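Local coordinates for protein EF0056 (Enterococcus faecalis, PDB 6ORI) that is of unknown molecular function but forms part of the N-terminal, immunoglobulin-like region of an enterococcal surface protein associated with biofilms, and binds calcium, at residues Y56-A62 with A129-Q135; T187-L191 with G394-Y398; K248-Y254 with F332-R338. All blocks are in the same frame, centred on the assembly; numbering follows the deposited sequence. Where two conformers were deposited one is given.

Contact 1. Residues Y56-A62 with A129-Q135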
ATOM      1  N   TYR A  56      10.979  -2.926  -1.047  1.00  4.96           N
ATOM      2  CA  TYR A  56      11.556  -1.849  -0.257  1.00  4.06           C
ATOM      3  C   TYR A  56      11.368  -2.145   1.215  1.00  4.18           C
ATOM      4  O   TYR A  56      10.341  -2.685   1.628  1.00  5.49           O
ATOM      5  CB  TYR A  56      10.919  -0.482  -0.605  1.00  4.08           C
ATOM      6  CG  TYR A  56      10.885  -0.236  -2.088  1.00  4.58           C
ATOM      7  CD1 TYR A  56      11.997  -0.455  -2.876  1.00  4.69           C
ATOM      8  CD2 TYR A  56       9.725   0.170  -2.718  1.00  5.69           C
ATOM      9  CE1 TYR A  56      11.944  -0.284  -4.249  1.00  6.76           C
ATOM     10  CE2 TYR A  56       9.671   0.335  -4.077  1.00  5.83           C
ATOM     11  CZ  TYR A  56      10.782   0.123  -4.834  1.00  7.19           C
ATOM     12  OH  TYR A  56      10.683   0.271  -6.200  1.00  9.07           O
ATOM     13  N   GLY A  57      12.359  -1.784   2.011  1.00  4.43           N
ATOM     14  CA  GLY A  57      12.305  -1.987   3.440  1.00  4.14           C
ATOM     15  C   GLY A  57      13.019  -0.902   4.175  1.00  4.83           C
ATOM     16  O   GLY A  57      14.014  -0.370   3.690  1.00  5.28           O
ATOM     17  N   LYS A  58      12.513  -0.552   5.348  1.00  5.37           N
ATOM     18  CA  LYS A  58      13.208   0.401   6.189  1.00  5.15           C
ATOM     19  C   LYS A  58      12.928   0.093   7.646  1.00  5.86           C
ATOM     20  O   LYS A  58      11.777  -0.206   8.056  1.00  6.08           O
ATOM     21  CB  LYS A  58      12.816   1.846   5.872  1.00  6.84           C
ATOM     22  CG  LYS A  58      13.497   2.772   6.875  1.00 10.77           C
ATOM     23  CD  LYS A  58      13.291   4.197   6.625  1.00 11.07           C
ATOM     24  CE  LYS A  58      13.697   5.038   7.836  1.00  7.13           C
ATOM     25  NZ  LYS A  58      14.995   4.661   8.445  1.00  7.77           N
ATOM     26  N   HIS A  59      13.977   0.212   8.448  1.00  5.00           N
ATOM     27  CA  HIS A  59      13.849   0.166   9.905  1.00  5.77           C
ATOM     28  C   HIS A  59      14.645   1.303  10.525  1.00  6.77           C
ATOM     29  O   HIS A  59      15.473   1.951   9.865  1.00  5.63           O
ATOM     30  CB  HIS A  59      14.202  -1.211  10.483  1.00  7.11           C
ATOM     31  CG  HIS A  59      15.528  -1.725  10.059  1.00  5.53           C
ATOM     32  ND1 HIS A  59      15.738  -2.304   8.830  1.00  5.69           N
ATOM     33  CD2 HIS A  59      16.717  -1.739  10.695  1.00  8.39           C
ATOM     34  CE1 HIS A  59      17.005  -2.653   8.727  1.00  7.90           C
ATOM     35  NE2 HIS A  59      17.625  -2.304   9.841  1.00  8.55           N
ATOM     36  N   ASN A  60      14.348   1.583  11.789  1.00  6.12           N
ATOM     37  CA  ASN A  60      14.760   2.835  12.407  1.00  6.27           C
ATOM     38  C   ASN A  60      15.779   2.632  13.509  1.00  7.47           C
ATOM     39  O   ASN A  60      16.437   3.604  13.923  1.00  8.17           O
ATOM     40  CB  ASN A  60      13.548   3.559  13.003  1.00  7.30           C
ATOM     41  CG  ASN A  60      12.448   3.809  12.004  1.00 10.50           C
ATOM     42  OD1 ASN A  60      12.655   3.763  10.787  1.00 11.02           O
ATOM     43  ND2 ASN A  60      11.262   4.095  12.516  1.00 14.21           N
ATOM     44  N   ILE A  61      15.912   1.386  13.967  0.64  7.64           N
ATOM     45  CA  ILE A  61      16.870   0.984  14.999  0.64  8.01           C
ATOM     46  C   ILE A  61      17.499  -0.308  14.507  0.64  8.48           C
ATOM     47  O   ILE A  61      16.817  -1.128  13.901  0.64  9.41           O
ATOM     48  CB  ILE A  61      16.159   0.741  16.353  0.64  9.60           C
ATOM     49  CG1 ILE A  61      15.488   2.023  16.854  0.64 12.73           C
ATOM     50  CG2 ILE A  61      17.126   0.216  17.405  0.64 13.74           C
ATOM     51  CD1 ILE A  61      16.457   3.168  17.130  0.64 17.65           C
ATOM     52  N   ALA A  62      18.791  -0.495  14.742  1.00  7.38           N
ATOM     53  CA  ALA A  62      19.460  -1.667  14.242  1.00  7.79           C
ATOM     54  C   ALA A  62      18.688  -2.931  14.611  1.00  8.98           C
ATOM     55  O   ALA A  62      18.149  -3.050  15.713  1.00  9.94           O
ATOM     56  CB  ALA A  62      20.881  -1.723  14.781  1.00 10.43           C
ATOM     57  N   ALA A 129      22.085  -3.356  10.141  1.00  6.58           N
ATOM     58  CA  ALA A 129      22.704  -2.250  10.841  1.00  7.78           C
ATOM     59  C   ALA A 129      22.399  -0.902  10.205  1.00  8.74           C
ATOM     60  O   ALA A 129      22.738   0.136  10.782  1.00 12.50           O
ATOM     61  CB  ALA A 129      24.217  -2.464  10.923  1.00 10.08           C
ATOM     62  N   GLU A 130      21.757  -0.894   9.042  1.00  7.60           N
ATOM     63  CA  GLU A 130      21.507   0.355   8.337  1.00  7.05           C
ATOM     64  C   GLU A 130      20.100   0.816   8.662  1.00  7.33           C
ATOM     65  O   GLU A 130      19.136   0.056   8.517  1.00  9.28           O
ATOM     66  CB  GLU A 130      21.744   0.153   6.832  1.00  8.90           C
ATOM     67  CG  GLU A 130      23.222  -0.121   6.520  1.00 11.51           C
ATOM     68  CD  GLU A 130      23.512  -0.568   5.094  1.00 17.48           C
ATOM     69  OE1 GLU A 130      22.674  -0.334   4.196  1.00 17.80           O
ATOM     70  OE2 GLU A 130      24.600  -1.166   4.872  1.00 16.11           O
ATOM     71  N   THR A 131      19.990   2.047   9.155  1.00  6.84           N
ATOM     72  CA  THR A 131      18.723   2.569   9.665  1.00  7.07           C
ATOM     73  C   THR A 131      18.379   3.919   9.060  1.00  8.77           C
ATOM     74  O   THR A 131      17.659   4.722   9.670  1.00  8.24           O
ATOM     75  CB  THR A 131      18.789   2.739  11.178  1.00  9.11           C
ATOM     76  OG1 THR A 131      19.794   3.712  11.505  1.00 11.80           O
ATOM     77  CG2 THR A 131      19.111   1.435  11.830  1.00 10.16           C
ATOM     78  N   THR A 132      18.847   4.171   7.847  1.00  7.46           N
ATOM     79  CA  THR A 132      18.669   5.479   7.241  1.00  7.33           C
ATOM     80  C   THR A 132      17.747   5.359   6.027  1.00  5.32           C
ATOM     81  O   THR A 132      16.559   5.043   6.177  1.00  7.26           O
ATOM     82  CB  THR A 132      20.016   6.133   6.936  1.00  9.62           C
ATOM     83  OG1 THR A 132      20.762   5.341   6.024  1.00 12.92           O
ATOM     84  CG2 THR A 132      20.823   6.288   8.228  1.00 10.65           C
ATOM     85  N   ASP A 133      18.267   5.588   4.836  1.00  6.94           N
ATOM     86  CA  ASP A 133      17.438   5.664   3.640  1.00  6.85           C
ATOM     87  C   ASP A 133      16.794   4.328   3.319  1.00  5.82           C
ATOM     88  O   ASP A 133      17.412   3.280   3.511  1.00  6.15           O
ATOM     89  CB  ASP A 133      18.282   6.086   2.431  1.00  8.42           C
ATOM     90  CG  ASP A 133      18.920   7.434   2.616  1.00 13.34           C
ATOM     91  OD1 ASP A 133      18.369   8.238   3.399  1.00 13.30           O
ATOM     92  OD2 ASP A 133      19.948   7.671   1.945  1.00 20.70           O
ATOM     93  N   THR A 134      15.596   4.356   2.767  1.00  5.68           N
ATOM     94  CA  THR A 134      14.927   3.149   2.333  1.00  3.90           C
ATOM     95  C   THR A 134      15.856   2.225   1.563  1.00  5.43           C
ATOM     96  O   THR A 134      16.561   2.675   0.664  1.00  5.26           O
ATOM     97  CB  THR A 134      13.744   3.513   1.445  1.00  5.75           C
ATOM     98  OG1 THR A 134      12.883   4.411   2.150  1.00  6.21           O
ATOM     99  CG2 THR A 134      12.962   2.268   1.030  1.00  5.03           C
ATOM    100  N   GLN A 135      15.810   0.937   1.908  1.00  3.86           N
ATOM    101  CA  GLN A 135      16.590  -0.098   1.237  1.00  4.56           C
ATOM    102  C   GLN A 135      15.800  -0.733   0.112  1.00  3.41           C
ATOM    103  O   GLN A 135      14.598  -0.892   0.200  1.00  5.57           O
ATOM    104  CB  GLN A 135      17.033  -1.169   2.246  1.00  4.67           C
ATOM    105  CG  GLN A 135      17.808  -0.621   3.434  1.00  5.75           C
ATOM    106  CD  GLN A 135      18.500  -1.702   4.196  1.00  6.62           C
ATOM    107  OE1 GLN A 135      19.055  -2.616   3.606  1.00  6.37           O
ATOM    108  NE2 GLN A 135      18.479  -1.601   5.504  1.00  7.87           N
TER
HETATM  109  O   HOH W   1      16.722   0.499   7.110  1.00  8.31           O
HETATM  110  O   HOH W   2      19.060   4.191  14.541  1.00 30.42           O

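Contact 2. Residues T187-L191 with G394-Y398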
ATOM      1  N   THR A 187      -1.150  -4.223   1.314  1.00  7.86           N
ATOM      2  CA  THR A 187      -1.999  -5.017   0.424  1.00  8.09           C
ATOM      3  C   THR A 187      -2.383  -4.163  -0.772  1.00 11.17           C
ATOM      4  O   THR A 187      -2.980  -3.081  -0.579  1.00 10.57           O
ATOM      5  CB  THR A 187      -3.269  -5.492   1.139  1.00  8.78           C
ATOM      6  OG1 THR A 187      -2.922  -6.347   2.234  1.00 11.65           O
ATOM      7  CG2 THR A 187      -4.204  -6.256   0.185  1.00 11.79           C
ATOM      8  N   GLY A 188      -2.053  -4.638  -1.979  1.00  8.14           N
ATOM      9  CA  GLY A 188      -2.302  -3.903  -3.209  1.00  9.19           C
ATOM     10  C   GLY A 188      -2.761  -4.835  -4.310  1.00  4.70           C
ATOM     11  O   GLY A 188      -3.121  -5.966  -4.025  1.00  6.35           O
ATOM     12  N   TYR A 189      -2.787  -4.330  -5.534  1.00  5.98           N
ATOM     13  CA  TYR A 189      -3.191  -5.124  -6.677  1.00  4.74           C
ATOM     14  C   TYR A 189      -2.310  -4.903  -7.869  1.00  6.73           C
ATOM     15  O   TYR A 189      -1.718  -3.845  -8.031  1.00  8.06           O
ATOM     16  CB  TYR A 189      -4.676  -4.935  -7.037  1.00  7.16           C
ATOM     17  CG  TYR A 189      -5.026  -3.561  -7.571  1.00  7.37           C
ATOM     18  CD1 TYR A 189      -5.259  -2.489  -6.713  1.00  7.17           C
ATOM     19  CD2 TYR A 189      -5.108  -3.327  -8.927  1.00  6.74           C
ATOM     20  CE1 TYR A 189      -5.568  -1.235  -7.210  1.00  8.18           C
ATOM     21  CE2 TYR A 189      -5.417  -2.082  -9.432  1.00  8.14           C
ATOM     22  CZ  TYR A 189      -5.648  -1.048  -8.569  1.00  8.03           C
ATOM     23  OH  TYR A 189      -5.949   0.201  -9.090  1.00  9.97           O
ATOM     24  N   PHE A 190      -2.157  -5.935  -8.689  1.00  5.44           N
ATOM     25  CA  PHE A 190      -1.399  -5.821  -9.917  1.00  5.67           C
ATOM     26  C   PHE A 190      -2.139  -5.010 -10.956  1.00  8.15           C
ATOM     27  O   PHE A 190      -3.308  -5.247 -11.219  1.00  8.01           O
ATOM     28  CB  PHE A 190      -1.094  -7.226 -10.481  1.00  6.56           C
ATOM     29  CG  PHE A 190      -0.140  -8.051  -9.642  1.00  4.63           C
ATOM     30  CD1 PHE A 190       1.220  -7.955  -9.819  1.00  5.92           C
ATOM     31  CD2 PHE A 190      -0.630  -8.958  -8.706  1.00  6.74           C
ATOM     32  CE1 PHE A 190       2.079  -8.731  -9.048  1.00  6.95           C
ATOM     33  CE2 PHE A 190       0.236  -9.741  -7.956  1.00  7.13           C
ATOM     34  CZ  PHE A 190       1.587  -9.626  -8.149  1.00  6.83           C
ATOM     35  N   LEU A 191      -1.435  -4.064 -11.547  1.00  9.35           N
ATOM     36  CA  LEU A 191      -1.997  -3.251 -12.625  1.00  8.68           C
ATOM     37  C   LEU A 191      -1.961  -3.990 -13.936  1.00 11.23           C
ATOM     38  O   LEU A 191      -1.053  -4.782 -14.209  1.00 14.14           O
ATOM     39  CB  LEU A 191      -1.225  -1.945 -12.785  1.00 14.86           C
ATOM     40  CG  LEU A 191      -1.154  -1.058 -11.556  1.00 18.51           C
ATOM     41  CD1 LEU A 191      -0.417   0.216 -11.923  1.00 40.04           C
ATOM     42  CD2 LEU A 191      -2.530  -0.743 -11.030  1.00 27.65           C
ATOM     43  N   GLY A 394      -0.280   6.226  -5.497  1.00  4.63           N
ATOM     44  CA  GLY A 394      -0.626   4.894  -5.062  1.00  6.69           C
ATOM     45  C   GLY A 394      -2.061   4.589  -5.430  1.00  6.41           C
ATOM     46  O   GLY A 394      -2.909   5.482  -5.528  1.00  6.62           O
ATOM     47  N   THR A 395      -2.334   3.315  -5.637  1.00  8.35           N
ATOM     48  CA  THR A 395      -3.697   2.874  -5.863  1.00  7.47           C
ATOM     49  C   THR A 395      -3.944   1.648  -5.040  1.00  7.24           C
ATOM     50  O   THR A 395      -3.044   0.831  -4.837  1.00 10.30           O
ATOM     51  CB  THR A 395      -3.998   2.622  -7.352  1.00  9.82           C
ATOM     52  OG1 THR A 395      -5.371   2.269  -7.520  1.00 10.92           O
ATOM     53  CG2 THR A 395      -3.123   1.516  -7.930  1.00 13.57           C
ATOM     54  N   GLY A 396      -5.161   1.529  -4.540  1.00  7.26           N
ATOM     55  CA  GLY A 396      -5.507   0.424  -3.679  1.00  8.30           C
ATOM     56  C   GLY A 396      -6.933   0.022  -3.950  1.00  6.57           C
ATOM     57  O   GLY A 396      -7.624   0.639  -4.740  1.00  6.42           O
ATOM     58  N   TYR A 397      -7.345  -1.056  -3.303  1.00  6.52           N
ATOM     59  CA  TYR A 397      -8.655  -1.604  -3.563  1.00  6.40           C
ATOM     60  C   TYR A 397      -9.309  -2.022  -2.254  1.00  6.73           C
ATOM     61  O   TYR A 397      -8.651  -2.202  -1.214  1.00  7.02           O
ATOM     62  CB  TYR A 397      -8.585  -2.774  -4.565  1.00 10.07           C
ATOM     63  CG  TYR A 397      -8.175  -4.083  -3.967  1.00  9.50           C
ATOM     64  CD1 TYR A 397      -6.854  -4.320  -3.571  1.00  9.79           C
ATOM     65  CD2 TYR A 397      -9.109  -5.069  -3.758  1.00 13.10           C
ATOM     66  CE1 TYR A 397      -6.489  -5.513  -3.008  1.00  8.63           C
ATOM     67  CE2 TYR A 397      -8.746  -6.271  -3.183  1.00 13.32           C
ATOM     68  CZ  TYR A 397      -7.435  -6.470  -2.804  1.00 12.40           C
ATOM     69  OH  TYR A 397      -7.085  -7.664  -2.219  1.00 15.77           O
ATOM     70  N   TYR A 398     -10.629  -2.166  -2.325  1.00  7.98           N
ATOM     71  CA  TYR A 398     -11.394  -2.803  -1.261  1.00  9.23           C
ATOM     72  C   TYR A 398     -12.237  -3.892  -1.914  1.00  9.86           C
ATOM     73  O   TYR A 398     -12.992  -3.630  -2.850  1.00 11.43           O
ATOM     74  CB  TYR A 398     -12.274  -1.809  -0.498  1.00  9.85           C
ATOM     75  CG  TYR A 398     -12.763  -2.400   0.785  1.00 11.25           C
ATOM     76  CD1 TYR A 398     -13.940  -3.133   0.839  1.00 14.20           C
ATOM     77  CD2 TYR A 398     -12.021  -2.277   1.925  1.00 12.12           C
ATOM     78  CE1 TYR A 398     -14.354  -3.709   2.025  1.00 15.81           C
ATOM     79  CE2 TYR A 398     -12.432  -2.824   3.100  1.00 13.84           C
ATOM     80  CZ  TYR A 398     -13.582  -3.546   3.142  1.00 15.70           C
ATOM     81  OH  TYR A 398     -13.966  -4.109   4.341  1.00 26.17           O
TER
HETATM   82  O   HOH W   3      -5.104  -1.607  -1.448  1.00 12.58           O
HETATM   83  O   HOH W   4      -1.779  -1.566  -5.833  1.00 12.86           O

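Contact 3. Residues K248-Y254 with F332-R338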
ATOM      1  N   LYS A 248      10.275   7.276   0.966  1.00  5.49           N
ATOM      2  CA  LYS A 248      11.250   8.221   0.461  1.00  4.92           C
ATOM      3  C   LYS A 248      12.456   7.560  -0.188  1.00  5.45           C
ATOM      4  O   LYS A 248      12.777   6.408   0.077  1.00  5.86           O
ATOM      5  CB  LYS A 248      11.744   9.106   1.597  1.00  5.21           C
ATOM      6  CG  LYS A 248      10.672   9.988   2.209  1.00  5.09           C
ATOM      7  CD  LYS A 248      11.282  10.892   3.308  1.00  4.70           C
ATOM      8  CE  LYS A 248      10.245  11.744   3.982  1.00  4.37           C
ATOM      9  NZ  LYS A 248      10.902  12.703   4.928  1.00  7.36           N
ATOM     10  N   GLU A 249      13.128   8.321  -1.031  0.62  4.97           N
ATOM     11  CA  GLU A 249      14.405   7.926  -1.597  0.62  6.51           C
ATOM     12  C   GLU A 249      15.536   8.245  -0.613  0.62  6.31           C
ATOM     13  O   GLU A 249      16.409   7.406  -0.359  0.62  7.04           O
ATOM     14  CB  GLU A 249      14.606   8.669  -2.924  0.62  7.83           C
ATOM     15  CG  GLU A 249      15.878   8.306  -3.673  0.62  8.54           C
ATOM     16  CD  GLU A 249      15.848   6.908  -4.240  0.62 14.90           C
ATOM     17  OE1 GLU A 249      14.743   6.317  -4.350  0.62 12.08           O
ATOM     18  OE2 GLU A 249      16.937   6.399  -4.577  0.62 21.36           O
ATOM     19  N   LYS A 250      15.520   9.456  -0.064  1.00  7.56           N
ATOM     20  CA  LYS A 250      16.519   9.917   0.908  1.00  7.06           C
ATOM     21  C   LYS A 250      15.774  10.507   2.130  1.00  8.07           C
ATOM     22  O   LYS A 250      14.969   9.808   2.729  1.00  8.93           O
ATOM     23  CB  LYS A 250      17.469  10.930   0.268  1.00 15.76           C
ATOM     24  CG  LYS A 250      18.296  10.365  -0.879  1.00 23.00           C
ATOM     25  CD  LYS A 250      19.440   9.526  -0.375  1.00 31.41           C
ATOM     26  CE  LYS A 250      20.754   9.894  -1.064  1.00 43.30           C
ATOM     27  NZ  LYS A 250      20.633  10.002  -2.546  1.00 43.04           N
ATOM     28  N   ASN A 251      16.004  11.779   2.472  1.00  7.31           N
ATOM     29  CA  ASN A 251      15.473  12.372   3.693  1.00  6.42           C
ATOM     30  C   ASN A 251      14.754  13.703   3.401  1.00  6.91           C
ATOM     31  O   ASN A 251      15.009  14.720   4.052  1.00  8.64           O
ATOM     32  CB  ASN A 251      16.588  12.575   4.736  1.00  7.08           C
ATOM     33  CG  ASN A 251      17.633  13.555   4.285  1.00 11.67           C
ATOM     34  OD1 ASN A 251      17.914  13.686   3.104  1.00 16.68           O
ATOM     35  ND2 ASN A 251      18.185  14.293   5.236  1.00 16.45           N
ATOM     36  N   PHE A 252      13.854  13.683   2.429  1.00  6.27           N
ATOM     37  CA  PHE A 252      13.139  14.887   1.981  1.00  6.25           C
ATOM     38  C   PHE A 252      12.597  15.744   3.112  1.00  7.70           C
ATOM     39  O   PHE A 252      12.009  15.249   4.071  1.00  7.20           O
ATOM     40  CB  PHE A 252      11.969  14.460   1.094  1.00  7.16           C
ATOM     41  CG  PHE A 252      11.194  15.602   0.482  1.00  6.58           C
ATOM     42  CD1 PHE A 252      11.802  16.462  -0.410  1.00  9.29           C
ATOM     43  CD2 PHE A 252       9.864  15.778   0.778  1.00  6.89           C
ATOM     44  CE1 PHE A 252      11.086  17.486  -1.007  1.00  9.07           C
ATOM     45  CE2 PHE A 252       9.133  16.796   0.181  1.00  8.92           C
ATOM     46  CZ  PHE A 252       9.750  17.644  -0.700  1.00  6.91           C
ATOM     47  N   SER A 253      12.828  17.045   2.980  1.00  6.67           N
ATOM     48  CA  SER A 253      12.136  18.059   3.752  1.00  6.33           C
ATOM     49  C   SER A 253      11.291  18.923   2.819  1.00  7.82           C
ATOM     50  O   SER A 253      11.824  19.605   1.933  1.00  6.53           O
ATOM     51  CB  SER A 253      13.140  18.945   4.468  1.00  7.39           C
ATOM     52  OG  SER A 253      12.500  20.118   4.959  1.00 10.68           O
ATOM     53  N   TYR A 254       9.985  18.921   3.037  1.00  6.98           N
ATOM     54  CA  TYR A 254       9.097  19.798   2.265  1.00  5.05           C
ATOM     55  C   TYR A 254       9.413  21.259   2.491  1.00  7.46           C
ATOM     56  O   TYR A 254       9.512  22.031   1.555  1.00  6.21           O
ATOM     57  CB  TYR A 254       7.645  19.529   2.634  1.00  6.27           C
ATOM     58  CG  TYR A 254       6.632  20.389   1.889  1.00  6.29           C
ATOM     59  CD1 TYR A 254       6.135  19.992   0.652  1.00  4.95           C
ATOM     60  CD2 TYR A 254       6.158  21.576   2.436  1.00  5.59           C
ATOM     61  CE1 TYR A 254       5.211  20.787  -0.035  1.00  6.74           C
ATOM     62  CE2 TYR A 254       5.228  22.363   1.770  1.00  5.99           C
ATOM     63  CZ  TYR A 254       4.760  21.959   0.534  1.00  6.01           C
ATOM     64  OH  TYR A 254       3.817  22.674  -0.172  1.00  6.48           O
ATOM     65  N   PHE A 332       5.552  15.410   7.050  1.00  5.35           N
ATOM     66  CA  PHE A 332       6.491  14.977   6.023  1.00  4.59           C
ATOM     67  C   PHE A 332       7.724  14.296   6.594  1.00  6.84           C
ATOM     68  O   PHE A 332       8.610  13.911   5.830  1.00  6.48           O
ATOM     69  CB  PHE A 332       6.937  16.165   5.178  1.00  5.85           C
ATOM     70  CG  PHE A 332       5.945  16.585   4.125  1.00  5.58           C
ATOM     71  CD1 PHE A 332       5.972  16.034   2.858  1.00  7.09           C
ATOM     72  CD2 PHE A 332       4.991  17.553   4.406  1.00  8.13           C
ATOM     73  CE1 PHE A 332       5.076  16.435   1.889  1.00  8.82           C
ATOM     74  CE2 PHE A 332       4.091  17.935   3.432  1.00  8.41           C
ATOM     75  CZ  PHE A 332       4.143  17.356   2.184  1.00  7.88           C
ATOM     76  N   ALA A 333       7.789  14.147   7.917  1.00  7.13           N
ATOM     77  CA  ALA A 333       8.999  13.609   8.560  1.00  6.47           C
ATOM     78  C   ALA A 333      10.199  14.390   8.038  1.00  5.68           C
ATOM     79  O   ALA A 333      11.159  13.798   7.540  1.00  6.77           O
ATOM     80  CB  ALA A 333       9.128  12.105   8.286  1.00  9.93           C
ATOM     81  N   ASN A 334      10.139  15.725   8.130  1.00  7.03           N
ATOM     82  CA  ASN A 334      11.107  16.581   7.479  1.00  7.41           C
ATOM     83  C   ASN A 334      12.529  16.248   7.907  1.00  7.82           C
ATOM     84  O   ASN A 334      12.811  16.096   9.106  1.00 10.18           O
ATOM     85  CB  ASN A 334      10.841  18.078   7.743  1.00 12.82           C
ATOM     86  CG  ASN A 334       9.627  18.641   6.973  1.00 17.83           C
ATOM     87  OD1 ASN A 334       9.339  18.300   5.813  1.00 14.46           O
ATOM     88  ND2 ASN A 334       8.928  19.561   7.626  1.00 23.58           N
ATOM     89  N   ALA A 335      13.392  16.114   6.906  1.00  8.20           N
ATOM     90  CA  ALA A 335      14.828  15.854   7.071  1.00  8.14           C
ATOM     91  C   ALA A 335      15.140  14.453   7.588  1.00  9.38           C
ATOM     92  O   ALA A 335      16.294  14.156   7.903  1.00 11.58           O
ATOM     93  CB  ALA A 335      15.463  16.920   7.944  1.00  9.36           C
ATOM     94  N   SER A 336      14.133  13.583   7.630  1.00  7.63           N
ATOM     95  CA  SER A 336      14.295  12.193   8.048  1.00  6.75           C
ATOM     96  C   SER A 336      13.976  11.263   6.879  1.00  7.89           C
ATOM     97  O   SER A 336      13.156  11.608   6.032  1.00  6.63           O
ATOM     98  CB  SER A 336      13.318  11.876   9.172  1.00  8.59           C
ATOM     99  OG  SER A 336      13.313  10.493   9.514  1.00 11.27           O
ATOM    100  N   PRO A 337      14.612  10.086   6.827  1.00  5.05           N
ATOM    101  CA  PRO A 337      14.275   9.117   5.794  1.00  5.44           C
ATOM    102  C   PRO A 337      13.019   8.334   6.090  1.00  4.36           C
ATOM    103  O   PRO A 337      12.663   7.480   5.279  1.00  5.77           O
ATOM    104  CB  PRO A 337      15.503   8.191   5.785  1.00  7.08           C
ATOM    105  CG  PRO A 337      16.031   8.256   7.156  1.00  6.50           C
ATOM    106  CD  PRO A 337      15.811   9.687   7.590  1.00  6.18           C
ATOM    107  N   ARG A 338      12.387   8.574   7.230  1.00  5.84           N
ATOM    108  CA  ARG A 338      11.183   7.841   7.585  1.00  5.07           C
ATOM    109  C   ARG A 338      10.048   8.138   6.607  1.00  5.37           C
ATOM    110  O   ARG A 338       9.968   9.229   6.027  1.00  5.70           O
ATOM    111  CB  ARG A 338      10.735   8.159   9.008  1.00  6.22           C
ATOM    112  CG  ARG A 338      11.612   7.541  10.067  1.00  9.78           C
ATOM    113  CD  ARG A 338      11.231   7.937  11.496  1.00 11.73           C
ATOM    114  NE  ARG A 338      11.515   9.346  11.768  1.00 12.98           N
ATOM    115  CZ  ARG A 338      10.632  10.336  11.761  1.00 15.33           C
ATOM    116  NH1 ARG A 338       9.345  10.109  11.517  1.00 21.72           N
ATOM    117  NH2 ARG A 338      11.048  11.570  12.002  1.00 25.26           N
TER
HETATM  118  O   HOH W   5      10.539   6.634   3.663  1.00  7.36           O
HETATM  119  O   HOH W   6      14.325   6.991   2.924  1.00  7.03           O

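Contact 1. Residues Y56-A62 with A129-Q135
K58 runs its CD and CE past T132 O, and NZ hydrogen-bonds to that oxygen in the carbonyl plane, on a lone pair, with K58 NZ 2.8 Å from T132 O. The chain is extended from CG to CE and turns only at its last bond (chi4 46°), which brings the ammonium back to H59 O, 3.1 Å from K58 NZ and reached from above the carbonyl plane; a long flexible cation can thus tie the strand end to a loop without regular backbone pairing. That pairing exists just upstream. G57 and Q135 form an antiparallel hydrogen-bonded pair, G57 N to Q135 O at 3.0 Å and Q135 N to G57 O at 2.8 Å, where strand 135-144 begins beside the end of strand 50-59 in the larger antiparallel sheet. Beyond it the backbones stay close but no longer pair, and a water bridges them, accepting from H59 N and Q135 NE2 and donating to E130 O. Q135 OE1 accepts from A127 N, and the imidazole is fixed by Y118 OH at ND1 and by G128 O at NE2. The T131 side chain crosses that of H59 at about a right angle and sets its methyl against the backbone at I61 and A62, T131 CG2 lying 3.5 Å from A62 N. Next to the G57-Q135 pair, T134 CG2 packs against Y56 CB at 3.8 Å.

Contact 2. Residues T187-L191 with G394-Y398
This is a buried, partly hydrated crossing between two sheets: strand 184-189 of the large antiparallel sheet meets strand 394-398, the outermost strand of the four-stranded sheet, with their directions 99° apart. At that angle the backbones cannot pair over any length, and they come nearest at two glycines, G188 and G396, whose CA atoms are 5.4 Å apart. Side chains do the joining on both sides of that point. Y189 reaches across T395 at about a right angle, and its hydroxyl comes to the threonine at the ring edge, near the ring plane, with Y189 OH 2.7 Å from T395 OG1, probably as a hydrogen bond. Having OG1 opposite the backbone N (chi1 -177°) sets that oxygen beside the tyrosine; T395 OG1 is also hydrogen-bonded to F377 O and D378 OD1 of strand 375-382. Y397 runs the opposite way alongside Y189, with Y189 CD1 4.0 Å from Y397 CB, and contributes ring and CB packing, its CE1 4.0 Å from T187 CG2. A bound calcium ion lies about 8 Å from the Y397 side chain. Two waters bridge the backbones: one between T187 O and Y397 N, the other between Y189 N and T395 O. Y189 suits its place by joining an apolar flank to a polar end, and the mixture is consistent with the sheets being joined here by side-chain packing, one hydroxyl pair and bridging water rather than by strand pairing.

Contact 3. Residues K248-Y254 with F332-R338
A lysine amine buried among backbone carbonyls is the striking feature here. K248 runs out fully extended, and its NZ hydrogen-bonds to F332 O at 2.7 Å and S336 O at 2.7 Å, each nearly in line with its C=O bond, and to F252 O of its own segment at 2.9 Å, in plane on a lone pair. These bonds use its three N-H groups, and A333 O, 2.8 Å from NZ, can only share one of them, weakly. Converging carbonyl dipoles would be expected to stabilise the positive charge, and a long straight side chain can thread into their centre. The loop that supplies most of them is shaped by a type II turn from A333 to S336, with A335 at the positive-phi position, then an ST turn in which S336 OG accepts from R338 N. F252 O also accepts from A335 N, while N251 ND2 bonds to A335 O. Further along, Y254 and F332 form an offset stack, centroids 4.7 Å apart and planes 17° apart, with Y254 CB over the centre of the phenylalanine face. N334 OD1 accepts a hydrogen bond from Y254 N at 2.9 Å, from above the amide carbonyl plane. Y254 N is the first backbone N-H of helix 254-257, whose N-cap S253 bonds through OG to T256 N. Around these loops, F252 meets F211 edge-to-face, I340 of strand 340-348 lies against K248 and F332, and P337 touches K58 of strand 50-59.

In the fold
Contacts 1 and 3 are neighbours on the same side of the chain's centre, with 13 Å between their own centres, and they touch: T134 OG1 is 2.9 Å from K248 O in a probable hydrogen bond, and T132 O packs on P337. Contact 2 lies about 24 Å from each, centre to centre, touching neither. Along the chain contact 1 closes first; contact 2 then opens and encloses contact 3. Contact 3 joins a loop leaving strand 239-248 of the five-stranded sheet to one running from strand 318-322 of the four-stranded sheet into 340-348. The ten-stranded part, reached by contacts 1 and 2, thus meets the part holding the other two sheets at contact 2 and between contacts 1 and 3, among other places.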